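Local coordinates for protein N-acetyl-beta-D glucosaminidase (Rhizomucor miehei CAU432, PDB 4ZM6) that probably releases terminal N-acetylglucosamine residues by hydrolysis as a family 3 glycoside hydrolase and carries a GCN5-related region that binds acetyl-coenzyme A for acetyl transfer to glucosamine, at residues A[392-397]-A[447-452]; A[475-480]-A[490-495]; A[714-719]-A[751-756]; A[765-770]-A[813-818]. One frame throughout, in Å; residues are numbered along the deposited sequence.

Contact 1. Residues A[392-397]-A[447-452]; sequences ILFLAA and WVIIGT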
loop_
_atom_site.group_PDB
_atom_site.type_symbol
_atom_site.label_atom_id
_atom_site.label_comp_id
_atom_site.label_asym_id
_atom_site.label_seq_id
_atom_site.Cartn_x
_atom_site.Cartn_y
_atom_site.Cartn_z
ATOM N N ILE A 392 -20.690 31.494 36.527
ATOM C CA ILE A 392 -19.990 30.346 35.966
ATOM C C ILE A 392 -19.068 29.723 37.016
ATOM O O ILE A 392 -18.218 30.410 37.589
ATOM C CB ILE A 392 -19.144 30.736 34.731
ATOM C CG1 ILE A 392 -20.053 31.215 33.590
ATOM C CG2 ILE A 392 -18.288 29.552 34.269
ATOM C CD1 ILE A 392 -19.329 31.550 32.299
ATOM N N LEU A 393 -19.228 28.424 37.252
ATOM C CA LEU A 393 -18.336 27.689 38.155
ATOM C C LEU A 393 -17.322 26.872 37.359
ATOM O O LEU A 393 -17.692 25.942 36.643
ATOM C CB LEU A 393 -19.143 26.758 39.062
ATOM C CG LEU A 393 -18.338 25.964 40.092
ATOM C CD1 LEU A 393 -17.404 26.861 40.895
ATOM C CD2 LEU A 393 -19.280 25.211 41.013
ATOM N N PHE A 394 -16.046 27.224 37.484
ATOM C CA PHE A 394 -14.986 26.489 36.812
ATOM C C PHE A 394 -14.239 25.625 37.824
ATOM O O PHE A 394 -13.540 26.143 38.694
ATOM C CB PHE A 394 -14.026 27.449 36.095
ATOM C CG PHE A 394 -12.833 26.772 35.459
ATOM C CD1 PHE A 394 -12.987 25.627 34.689
ATOM C CD2 PHE A 394 -11.558 27.297 35.615
ATOM C CE1 PHE A 394 -11.896 25.012 34.099
ATOM C CE2 PHE A 394 -10.459 26.689 35.021
ATOM C CZ PHE A 394 -10.630 25.542 34.264
ATOM N N LEU A 395 -14.407 24.310 37.699
ATOM C CA LEU A 395 -13.731 23.337 38.554
ATOM C C LEU A 395 -12.614 22.675 37.763
ATOM O O LEU A 395 -12.870 22.086 36.716
ATOM C CB LEU A 395 -14.724 22.279 39.033
ATOM C CG LEU A 395 -15.973 22.809 39.739
ATOM C CD1 LEU A 395 -16.869 21.665 40.184
ATOM C CD2 LEU A 395 -15.590 23.681 40.926
ATOM N N ALA A 396 -11.382 22.783 38.261
ATOM C CA ALA A 396 -10.210 22.188 37.613
ATOM C C ALA A 396 -9.568 21.149 38.522
ATOM O O ALA A 396 -9.469 21.360 39.722
ATOM C CB ALA A 396 -9.203 23.268 37.275
ATOM N N ALA A 397 -9.129 20.033 37.950
ATOM C CA ALA A 397 -8.462 18.971 38.715
ATOM C C ALA A 397 -7.037 19.364 39.108
ATOM O O ALA A 397 -6.385 20.130 38.404
ATOM C CB ALA A 397 -8.438 17.684 37.905
ATOM N N TRP A 447 -23.782 27.975 34.967
ATOM C CA TRP A 447 -22.955 27.140 34.102
ATOM C C TRP A 447 -21.801 26.554 34.912
ATOM O O TRP A 447 -21.126 27.274 35.654
ATOM C CB TRP A 447 -22.394 27.953 32.927
ATOM C CG TRP A 447 -23.417 28.755 32.148
ATOM C CD1 TRP A 447 -23.928 29.985 32.482
ATOM C CD2 TRP A 447 -24.030 28.393 30.905
ATOM N NE1 TRP A 447 -24.826 30.401 31.527
ATOM C CE2 TRP A 447 -24.906 29.447 30.546
ATOM C CE3 TRP A 447 -23.925 27.285 30.056
ATOM C CZ2 TRP A 447 -25.673 29.419 29.376
ATOM C CZ3 TRP A 447 -24.688 27.260 28.890
ATOM C CH2 TRP A 447 -25.551 28.319 28.565
ATOM N N VAL A 448 -21.584 25.249 34.767
ATOM C CA VAL A 448 -20.461 24.564 35.403
ATOM C C VAL A 448 -19.522 24.048 34.322
ATOM O O VAL A 448 -19.952 23.354 33.408
ATOM C CB VAL A 448 -20.939 23.377 36.260
ATOM C CG1 VAL A 448 -19.754 22.646 36.882
ATOM C CG2 VAL A 448 -21.911 23.855 37.329
ATOM N N ILE A 449 -18.245 24.402 34.423
ATOM C CA ILE A 449 -17.227 23.900 33.507
ATOM C C ILE A 449 -16.216 23.111 34.325
ATOM O O ILE A 449 -15.617 23.643 35.262
ATOM C CB ILE A 449 -16.503 25.036 32.752
ATOM C CG1 ILE A 449 -17.487 25.812 31.871
ATOM C CG2 ILE A 449 -15.387 24.470 31.885
ATOM C CD1 ILE A 449 -16.888 27.036 31.206
ATOM N N ILE A 450 -16.022 21.846 33.970
ATOM C CA ILE A 450 -15.084 20.999 34.692
ATOM C C ILE A 450 -13.883 20.677 33.814
ATOM O O ILE A 450 -14.031 20.340 32.640
ATOM C CB ILE A 450 -15.757 19.717 35.208
ATOM C CG1 ILE A 450 -16.923 20.102 36.122
ATOM C CG2 ILE A 450 -14.753 18.868 35.973
ATOM C CD1 ILE A 450 -17.658 18.935 36.739
ATOM N N GLY A 451 -12.696 20.815 34.398
ATOM C CA GLY A 451 -11.443 20.527 33.722
ATOM C C GLY A 451 -10.916 19.203 34.225
ATOM O O GLY A 451 -10.507 19.090 35.386
ATOM N N THR A 452 -10.952 18.187 33.368
ATOM C CA THR A 452 -10.341 16.902 33.691
ATOM C C THR A 452 -8.966 16.813 33.051
ATOM O O THR A 452 -8.716 17.398 32.002
ATOM C CB THR A 452 -11.202 15.711 33.239
ATOM O OG1 THR A 452 -11.195 15.616 31.809
ATOM C CG2 THR A 452 -12.635 15.866 33.751
#

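Contact 2. Residues A[475-480]-A[490-495]; sequences LVVAAV and PQVDTY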
loop_
_atom_site.group_PDB
_atom_site.type_symbol
_atom_site.label_atom_id
_atom_site.label_comp_id
_atom_site.label_asym_id
_atom_site.label_seq_id
_atom_site.Cartn_x
_atom_site.Cartn_y
_atom_site.Cartn_z
ATOM N N LEU A 475 -23.743 21.742 32.133
ATOM C CA LEU A 475 -22.390 21.247 32.357
ATOM C C LEU A 475 -21.648 21.142 31.040
ATOM O O LEU A 475 -22.226 20.721 30.054
ATOM C CB LEU A 475 -22.458 19.857 32.990
ATOM C CG LEU A 475 -21.137 19.144 33.273
ATOM C CD1 LEU A 475 -20.351 19.876 34.354
ATOM C CD2 LEU A 475 -21.405 17.701 33.673
ATOM N N VAL A 476 -20.377 21.535 31.022
ATOM C CA VAL A 476 -19.484 21.207 29.908
ATOM C C VAL A 476 -18.193 20.663 30.515
ATOM O O VAL A 476 -17.698 21.198 31.507
ATOM C CB VAL A 476 -19.214 22.404 28.943
ATOM C CG1 VAL A 476 -20.203 23.543 29.161
ATOM C CG2 VAL A 476 -17.792 22.935 29.053
ATOM N N VAL A 477 -17.660 19.596 29.924
ATOM C CA VAL A 477 -16.436 18.966 30.412
ATOM C C VAL A 477 -15.321 19.047 29.366
ATOM O O VAL A 477 -15.472 18.554 28.248
ATOM C CB VAL A 477 -16.688 17.493 30.777
ATOM C CG1 VAL A 477 -15.412 16.842 31.301
ATOM C CG2 VAL A 477 -17.818 17.391 31.795
ATOM N N ALA A 478 -14.206 19.671 29.744
ATOM C CA ALA A 478 -13.033 19.786 28.881
ATOM C C ALA A 478 -11.885 18.951 29.436
ATOM O O ALA A 478 -11.341 19.275 30.496
ATOM C CB ALA A 478 -12.608 21.242 28.770
ATOM N N ALA A 479 -11.525 17.882 28.721
ATOM C CA ALA A 479 -10.365 17.051 29.068
ATOM C C ALA A 479 -9.114 17.564 28.354
ATOM O O ALA A 479 -9.080 17.664 27.126
ATOM C CB ALA A 479 -10.625 15.600 28.706
ATOM N N VAL A 480 -8.082 17.884 29.124
ATOM C CA VAL A 480 -6.930 18.595 28.580
ATOM C C VAL A 480 -5.664 17.741 28.461
ATOM O O VAL A 480 -4.661 18.199 27.922
ATOM C CB VAL A 480 -6.643 19.885 29.381
ATOM C CG1 VAL A 480 -7.884 20.757 29.405
ATOM C CG2 VAL A 480 -6.186 19.583 30.804
ATOM N N PRO A 490 -20.094 8.459 30.075
ATOM C CA PRO A 490 -20.774 8.658 28.785
ATOM C C PRO A 490 -22.119 9.394 28.870
ATOM O O PRO A 490 -22.640 9.819 27.846
ATOM C CB PRO A 490 -20.987 7.226 28.261
ATOM C CG PRO A 490 -20.161 6.338 29.129
ATOM C CD PRO A 490 -20.015 7.033 30.442
ATOM N N GLN A 491 -22.671 9.534 30.074
ATOM C CA GLN A 491 -23.924 10.274 30.279
ATOM C C GLN A 491 -23.736 11.756 29.942
ATOM O O GLN A 491 -24.682 12.427 29.517
ATOM C CB GLN A 491 -24.445 10.174 31.729
ATOM C CG GLN A 491 -23.995 8.971 32.562
ATOM C CD GLN A 491 -22.684 9.202 33.318
ATOM O OE1 GLN A 491 -22.414 10.300 33.819
ATOM N NE2 GLN A 491 -21.871 8.154 33.417
ATOM N N VAL A 492 -22.517 12.257 30.153
ATOM C CA VAL A 492 -22.201 13.665 29.932
ATOM C C VAL A 492 -22.530 14.037 28.496
ATOM O O VAL A 492 -21.971 13.473 27.563
ATOM C CB VAL A 492 -20.722 13.977 30.241
ATOM C CG1 VAL A 492 -20.352 15.382 29.787
ATOM C CG2 VAL A 492 -20.454 13.821 31.730
ATOM N N ASP A 493 -23.449 14.985 28.343
ATOM C CA ASP A 493 -23.985 15.370 27.039
ATOM C C ASP A 493 -23.057 16.292 26.264
ATOM O O ASP A 493 -23.139 16.362 25.034
ATOM C CB ASP A 493 -25.343 16.061 27.209
ATOM C CG ASP A 493 -26.440 15.106 27.649
ATOM O OD1 ASP A 493 -26.447 13.945 27.185
ATOM O OD2 ASP A 493 -27.304 15.522 28.454
ATOM N N THR A 494 -22.175 16.996 26.966
ATOM C CA THR A 494 -21.356 18.020 26.322
ATOM C C THR A 494 -19.896 17.932 26.797
ATOM O O THR A 494 -19.579 18.236 27.947
ATOM C CB THR A 494 -22.005 19.426 26.458
ATOM O OG1 THR A 494 -21.001 20.441 26.579
ATOM C CG2 THR A 494 -22.956 19.481 27.653
ATOM N N TYR A 495 -19.031 17.501 25.878
ATOM C CA TYR A 495 -17.648 17.130 26.169
ATOM C C TYR A 495 -16.745 17.530 25.003
ATOM O O TYR A 495 -17.123 17.380 23.838
ATOM C CB TYR A 495 -17.581 15.615 26.395
ATOM C CG TYR A 495 -16.193 15.026 26.577
ATOM C CD1 TYR A 495 -15.498 15.179 27.770
ATOM C CD2 TYR A 495 -15.593 14.280 25.563
ATOM C CE1 TYR A 495 -14.236 14.632 27.939
ATOM C CE2 TYR A 495 -14.336 13.727 25.723
ATOM C CZ TYR A 495 -13.664 13.906 26.913
ATOM O OH TYR A 495 -12.419 13.354 27.078
#

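Contact 3. Residues A[714-719]-A[751-756]; sequences GRIKPS and LIVARQ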
loop_
_atom_site.group_PDB
_atom_site.type_symbol
_atom_site.label_atom_id
_atom_site.label_comp_id
_atom_site.label_asym_id
_atom_site.label_seq_id
_atom_site.Cartn_x
_atom_site.Cartn_y
_atom_site.Cartn_z
ATOM N N GLY A 714 17.652 27.779 -40.237
ATOM C CA GLY A 714 16.915 26.652 -40.801
ATOM C C GLY A 714 16.779 25.472 -39.855
ATOM O O GLY A 714 17.347 25.458 -38.762
ATOM N N ARG A 715 16.039 24.465 -40.302
ATOM C CA ARG A 715 15.746 23.291 -39.492
ATOM C C ARG A 715 16.980 22.444 -39.238
ATOM O O ARG A 715 18.000 22.595 -39.903
ATOM C CB ARG A 715 14.670 22.439 -40.168
ATOM C CG ARG A 715 13.320 23.133 -40.259
ATOM C CD ARG A 715 12.365 22.470 -41.242
ATOM N NE ARG A 715 12.276 21.010 -41.105
ATOM C CZ ARG A 715 11.304 20.258 -41.623
ATOM N NH1 ARG A 715 10.312 20.806 -42.309
ATOM N NH2 ARG A 715 11.316 18.942 -41.442
ATOM N N ILE A 716 16.880 21.569 -38.246
ATOM C CA ILE A 716 17.887 20.551 -38.014
ATOM C C ILE A 716 17.371 19.267 -38.669
ATOM O O ILE A 716 16.181 18.970 -38.593
ATOM C CB ILE A 716 18.183 20.378 -36.497
ATOM C CG1 ILE A 716 19.586 19.808 -36.281
ATOM C CG2 ILE A 716 17.147 19.513 -35.781
ATOM C CD1 ILE A 716 20.668 20.869 -36.307
ATOM N N LYS A 717 18.250 18.529 -39.341
ATOM C CA LYS A 717 17.877 17.235 -39.912
ATOM C C LYS A 717 18.206 16.126 -38.926
ATOM O O LYS A 717 19.098 16.288 -38.095
ATOM C CB LYS A 717 18.623 16.969 -41.215
ATOM C CG LYS A 717 18.261 17.898 -42.362
ATOM C CD LYS A 717 18.748 17.348 -43.696
ATOM C CE LYS A 717 20.217 16.969 -43.640
ATOM N NZ LYS A 717 20.801 16.749 -44.984
ATOM N N PRO A 718 17.510 14.982 -39.027
ATOM C CA PRO A 718 17.728 13.855 -38.117
ATOM C C PRO A 718 19.182 13.438 -37.941
ATOM O O PRO A 718 19.591 13.144 -36.822
ATOM C CB PRO A 718 16.923 12.731 -38.765
ATOM C CG PRO A 718 15.779 13.445 -39.394
ATOM C CD PRO A 718 16.348 14.744 -39.905
ATOM N N SER A 719 19.950 13.411 -39.025
ATOM C CA SER A 719 21.372 13.057 -38.955
ATOM C C SER A 719 22.223 14.138 -38.268
ATOM O O SER A 719 23.356 13.871 -37.879
ATOM C CB SER A 719 21.923 12.790 -40.358
ATOM O OG SER A 719 22.051 13.994 -41.100
ATOM N N LEU A 751 12.407 22.656 -34.723
ATOM C CA LEU A 751 13.722 22.876 -34.137
ATOM C C LEU A 751 14.578 23.682 -35.100
ATOM O O LEU A 751 15.156 23.141 -36.045
ATOM C CB LEU A 751 14.392 21.545 -33.793
ATOM C CG LEU A 751 13.501 20.542 -33.055
ATOM C CD1 LEU A 751 14.310 19.320 -32.652
ATOM C CD2 LEU A 751 12.836 21.173 -31.843
ATOM N N ILE A 752 14.634 24.987 -34.854
ATOM C CA ILE A 752 15.390 25.917 -35.678
ATOM C C ILE A 752 16.740 26.194 -35.043
ATOM O O ILE A 752 16.849 26.337 -33.831
ATOM C CB ILE A 752 14.643 27.257 -35.828
ATOM C CG1 ILE A 752 13.226 27.020 -36.352
ATOM C CG2 ILE A 752 15.405 28.205 -36.746
ATOM C CD1 ILE A 752 13.170 26.213 -37.636
ATOM N N VAL A 753 17.763 26.279 -35.881
ATOM C CA VAL A 753 19.099 26.613 -35.436
ATOM C C VAL A 753 19.650 27.722 -36.311
ATOM O O VAL A 753 19.258 27.853 -37.471
ATOM C CB VAL A 753 20.056 25.406 -35.515
ATOM C CG1 VAL A 753 19.703 24.377 -34.455
ATOM C CG2 VAL A 753 20.041 24.778 -36.903
ATOM N N ALA A 754 20.541 28.523 -35.730
ATOM C CA ALA A 754 21.372 29.450 -36.482
ATOM C C ALA A 754 22.722 28.783 -36.699
ATOM O O ALA A 754 23.252 28.155 -35.780
ATOM C CB ALA A 754 21.538 30.754 -35.724
ATOM N N ARG A 755 23.253 28.895 -37.919
ATOM C CA ARG A 755 24.582 28.368 -38.263
ATOM C C ARG A 755 25.458 29.454 -38.870
ATOM O O ARG A 755 24.956 30.427 -39.436
ATOM C CB ARG A 755 24.474 27.214 -39.258
ATOM C CG ARG A 755 23.855 25.950 -38.695
ATOM C CD ARG A 755 23.785 24.855 -39.749
ATOM N NE ARG A 755 24.248 23.566 -39.223
ATOM C CZ ARG A 755 23.477 22.511 -38.959
ATOM N NH1 ARG A 755 24.038 21.409 -38.486
ATOM N NH2 ARG A 755 22.160 22.534 -39.166
ATOM N N GLN A 756 26.771 29.279 -38.760
ATOM C CA GLN A 756 27.709 30.230 -39.336
ATOM C C GLN A 756 27.801 29.996 -40.833
ATOM O O GLN A 756 27.965 28.860 -41.275
ATOM C CB GLN A 756 29.097 30.084 -38.702
ATOM C CG GLN A 756 30.099 31.150 -39.134
ATOM C CD GLN A 756 29.596 32.562 -38.896
ATOM O OE1 GLN A 756 29.535 33.386 -39.813
ATOM N NE2 GLN A 756 29.212 32.840 -37.661
#

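Contact 4. Residues A[765-770]-A[813-818]; sequences ASLILN and IGIVAH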
loop_
_atom_site.group_PDB
_atom_site.type_symbol
_atom_site.label_atom_id
_atom_site.label_comp_id
_atom_site.label_asym_id
_atom_site.label_seq_id
_atom_site.Cartn_x
_atom_site.Cartn_y
_atom_site.Cartn_z
ATOM N N ALA A 765 23.267 29.050 -32.344
ATOM C CA ALA A 765 22.072 29.453 -31.624
ATOM C C ALA A 765 20.972 28.459 -31.954
ATOM O O ALA A 765 21.127 27.643 -32.871
ATOM C CB ALA A 765 21.655 30.863 -32.017
ATOM N N SER A 766 19.868 28.516 -31.213
ATOM C CA SER A 766 18.736 27.642 -31.489
ATOM C C SER A 766 17.482 28.113 -30.783
ATOM O O SER A 766 17.561 28.871 -29.826
ATOM C CB SER A 766 19.047 26.205 -31.054
ATOM O OG SER A 766 18.615 25.971 -29.730
ATOM N N LEU A 767 16.328 27.657 -31.267
ATOM C CA LEU A 767 15.062 27.823 -30.547
ATOM C C LEU A 767 14.041 26.795 -30.994
ATOM O O LEU A 767 14.243 26.108 -31.990
ATOM C CB LEU A 767 14.504 29.241 -30.708
ATOM C CG LEU A 767 14.058 29.690 -32.103
ATOM C CD1 LEU A 767 12.729 29.071 -32.509
ATOM C CD2 LEU A 767 13.955 31.207 -32.150
ATOM N N ILE A 768 12.940 26.715 -30.248
ATOM C CA ILE A 768 11.883 25.735 -30.483
ATOM C C ILE A 768 10.603 26.435 -30.894
ATOM O O ILE A 768 9.991 27.130 -30.086
ATOM C CB ILE A 768 11.586 24.904 -29.215
ATOM C CG1 ILE A 768 12.784 24.021 -28.860
ATOM C CG2 ILE A 768 10.351 24.028 -29.417
ATOM C CD1 ILE A 768 12.709 23.442 -27.464
ATOM N N LEU A 769 10.200 26.235 -32.146
ATOM C CA LEU A 769 8.916 26.723 -32.633
ATOM C C LEU A 769 7.791 25.807 -32.184
ATOM O O LEU A 769 8.016 24.670 -31.756
ATOM C CB LEU A 769 8.888 26.782 -34.163
ATOM C CG LEU A 769 9.724 27.840 -34.874
ATOM C CD1 LEU A 769 9.693 27.594 -36.375
ATOM C CD2 LEU A 769 9.212 29.232 -34.548
ATOM N N ASN A 770 6.576 26.329 -32.291
ATOM C CA ASN A 770 5.374 25.524 -32.198
ATOM C C ASN A 770 4.272 26.220 -32.982
ATOM O O ASN A 770 4.256 27.451 -33.072
ATOM C CB ASN A 770 4.965 25.322 -30.735
ATOM C CG ASN A 770 4.279 26.537 -30.143
ATOM O OD1 ASN A 770 4.910 27.342 -29.465
ATOM N ND2 ASN A 770 2.983 26.680 -30.405
ATOM N N ILE A 813 18.263 38.208 -31.385
ATOM C CA ILE A 813 17.125 38.999 -31.863
ATOM C C ILE A 813 16.823 38.589 -33.303
ATOM O O ILE A 813 15.666 38.608 -33.735
ATOM C CB ILE A 813 17.369 40.529 -31.792
ATOM C CG1 ILE A 813 18.117 40.921 -30.506
ATOM C CG2 ILE A 813 16.040 41.277 -31.870
ATOM C CD1 ILE A 813 19.602 41.197 -30.677
ATOM N N GLY A 814 17.875 38.228 -34.034
ATOM C CA GLY A 814 17.744 37.708 -35.385
ATOM C C GLY A 814 16.931 36.436 -35.450
ATOM O O GLY A 814 15.911 36.376 -36.143
ATOM N N ILE A 815 17.379 35.420 -34.718
ATOM C CA ILE A 815 16.710 34.120 -34.714
ATOM C C ILE A 815 15.269 34.203 -34.213
ATOM O O ILE A 815 14.406 33.466 -34.691
ATOM C CB ILE A 815 17.496 33.071 -33.902
ATOM C CG1 ILE A 815 16.979 31.669 -34.212
ATOM C CG2 ILE A 815 17.422 33.361 -32.411
ATOM C CD1 ILE A 815 17.865 30.570 -33.672
ATOM N N VAL A 816 15.002 35.097 -33.270
ATOM C CA VAL A 816 13.629 35.321 -32.820
ATOM C C VAL A 816 12.825 35.980 -33.936
ATOM O O VAL A 816 11.691 35.595 -34.198
ATOM C CB VAL A 816 13.575 36.172 -31.526
ATOM C CG1 VAL A 816 12.175 36.701 -31.261
ATOM C CG2 VAL A 816 14.040 35.345 -30.342
ATOM N N ALA A 817 13.418 36.973 -34.593
ATOM C CA ALA A 817 12.742 37.682 -35.679
ATOM C C ALA A 817 12.453 36.723 -36.828
ATOM O O ALA A 817 11.396 36.787 -37.462
ATOM C CB ALA A 817 13.580 38.861 -36.155
ATOM N N HIS A 818 13.397 35.824 -37.076
ATOM C CA HIS A 818 13.214 34.782 -38.070
ATOM C C HIS A 818 12.076 33.850 -37.670
ATOM O O HIS A 818 11.236 33.504 -38.496
ATOM C CB HIS A 818 14.500 33.985 -38.245
ATOM C CG HIS A 818 14.496 33.113 -39.456
ATOM N ND1 HIS A 818 14.317 31.747 -39.392
ATOM C CD2 HIS A 818 14.631 33.415 -40.769
ATOM C CE1 HIS A 818 14.356 31.244 -40.612
ATOM N NE2 HIS A 818 14.543 32.235 -41.466
#

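Contact 1. Residues A[392-397]-A[447-452]
The ring of Phe-394 overlaps the beta-branch of Ile-449, its CD1 lying 3.9 Å from Ile-449 CG2. Because Phe-394 has CG anti to the backbone N (chi1 176°), the ring leans toward the neighbouring strand and brings its edge up to the carbonyl of Ile-449, with CD1 3.3 Å from Ile-449 O. Phe-415 stacks on the same ring from outside the two strands. One residue pair earlier on this face, Ile-392 CG2 touches Ile-449 CD1 at 4.2 Å, and Ile-392 CG1 meets Trp-447 CB while the indole leads away from the strand pair and makes a cation-pi contact with Arg-474. The strands run parallel, 11° apart, inside the six-stranded mixed sheet of an alpha/beta sandwich, consistent with the second domain of family 3 glycoside hydrolases; strand 426-431 flanks 392-397 and strand 475-479 flanks 447-452. On the opposite face the aliphatic chains pair off in register: Leu-395 CB lies 4.2 Å from Ile-450 CG1, and Leu-393 CB 4.4 Å from Val-448 CG2. Five backbone bonds tie the strands, alternating in direction from Leu-393 N to Trp-447 O (2.7 Å) through to Ala-397 N and Gly-451 O (3.1 Å).

Contact 2. Residues A[475-480]-A[490-495]
Val-477 and Tyr-495 pair in parallel where strand 475-479 meets the start of strand 494-497, inside the mixed sheet of an alpha/beta sandwich. These two neighbouring strands are linked by a segment without a helix, whereas helix 459-471 precedes 475-479 and covers the face bearing Val-477. The valine divides its two methyl groups between two partners. With CG1 anti to the backbone N (chi1 -179°), that methyl lies 3.9 Å from Tyr-495 CD1, and CG2, on the other branch, packs 3.8 Å from Val-492 CG1. The Val-477 and Val-492 side chains meet nearly at a right angle, and Val-465 of the helix touches both of them. Further back, Leu-475 CD2 reaches Val-492 CG2 at 4.4 Å. Tyr-495 also has its CG anti to the backbone N (chi1 174°), which swings the ring toward strand 475-479; the CB of Val-477 then sits at the ring edge, in its plane. Past this point the ring runs on to Ala-479, and its hydroxyl is held by a hydrogen bond to the carbonyl oxygen of Pro-483. A single backbone hydrogen bond, Val-477 N to Thr-494 O at 3.1 Å, joins the two segments. At the far end of the ring, Ala-479 CB lies 3.8 Å from Tyr-495 CE1.

Contact 3. Residues A[714-719]-A[751-756]
Ile-716 lies across three side chains of strand 751-756, reaching two with CD1 and the third with CG2. Its CG1 branch, anti to the backbone N (chi1 -155°), carries CD1 to Val-753 CG2 at 4.0 Å, the two side chains meeting roughly perpendicular. The same methyl also touches the guanidinium of Arg-755, 3.6 Å from NH2, again with the chains at about a right angle. The other branch turns back the opposite way along the strand, so that CG2 rests 4.0 Å from Leu-751 CB, the pair slanting past each other. Leu-724 of helix 721-731 packs on Ile-716, Leu-751 and Val-753 together, closing a buried apolar cluster. Arg-755 borders this cluster yet keeps its charge engaged elsewhere: NE donates to the carbonyl of Gly-761, and NH1 forms a salt bridge with Glu-723. The side chains of the non-hydrogen-bonded pair Arg-715 and Ile-752 diverge from the backbone, yet Arg-715 CG still comes within 4.0 Å of Ile-752 CD1. Gly-714 and Val-753 make a hydrogen-bonded antiparallel pair, with Val-753 N to Gly-714 O at 3.0 Å; Ile-716 N adds a longer bond to Leu-751 O (3.2 Å) just beyond the strand's end. Two antiparallel strands separated in sequence by two helices, here 721-731 and 736-745, are consistent with the first and second strands of the GCN5-related N-acetyltransferase (GNAT) fold.

Contact 4. Residues A[765-770]-A[813-818]
Ala-765 begins the contact by presenting CB to Ile-815, whose CD1 lies 4.1 Å away. Ser-766 turns its side chain to the other face of the sheet, where OG is hydrogen-bonded to Tyr-739 OH, and offers the helix its backbone instead: Ile-815 CD1 rests 3.8 Å from Ser-766 CA. The isoleucine gets this far because its CG1 is anti to the backbone N (chi1 -165°), which extends the longer branch toward the strand. Leu-767 points back toward the helix, with CG set between its own backbone N and carbonyl carbon (chi1 66°). Leu-767 and Ile-815 slide alongside each other in opposite directions, Leu-767 CD2 lying 3.7 Å from Ile-815 CG1 and also against the helix backbone at Ile-815 O. Beyond it, Leu-769 continues the row toward later turns, touching Ala-819 and Leu-822. Strand and helix axes are 9.0 Å apart and cross at -32°, as when a helix packs on a sheet; by their order in the chain these would be the third strand and the third helix of a GNAT fold. No hydrogen bond spans the two segments. Within the helix, Ala-817 N bonds to Ile-813 O at 2.9 Å, while strand 765-770 bonds to the neighbouring strands, leaving an interface that rests on the fit of aliphatic groups and on burial of apolar surface.

The four contacts form two pairs at opposite sides of the chain's centre. Contacts 1 and 2 share one sheet, their centres 10 Å apart, and strands 447-452 and 475-479 are joined directly by a probable hydrogen bond between Ile-450 O and Ala-478 N (3.0 Å). Contacts 3 and 4, with centres 11 Å apart, lie in one acetyltransferase-like domain, where strands 751-756 and 763-771 are consecutive; Ile-752 O and Leu-767 N, 2.9 Å apart, probably bond. Contacts 1 and 3 have centres about 81 Å apart. The acetyl-coenzyme A pocket, formed by residues between 520 and 676, lies away from all four contacts.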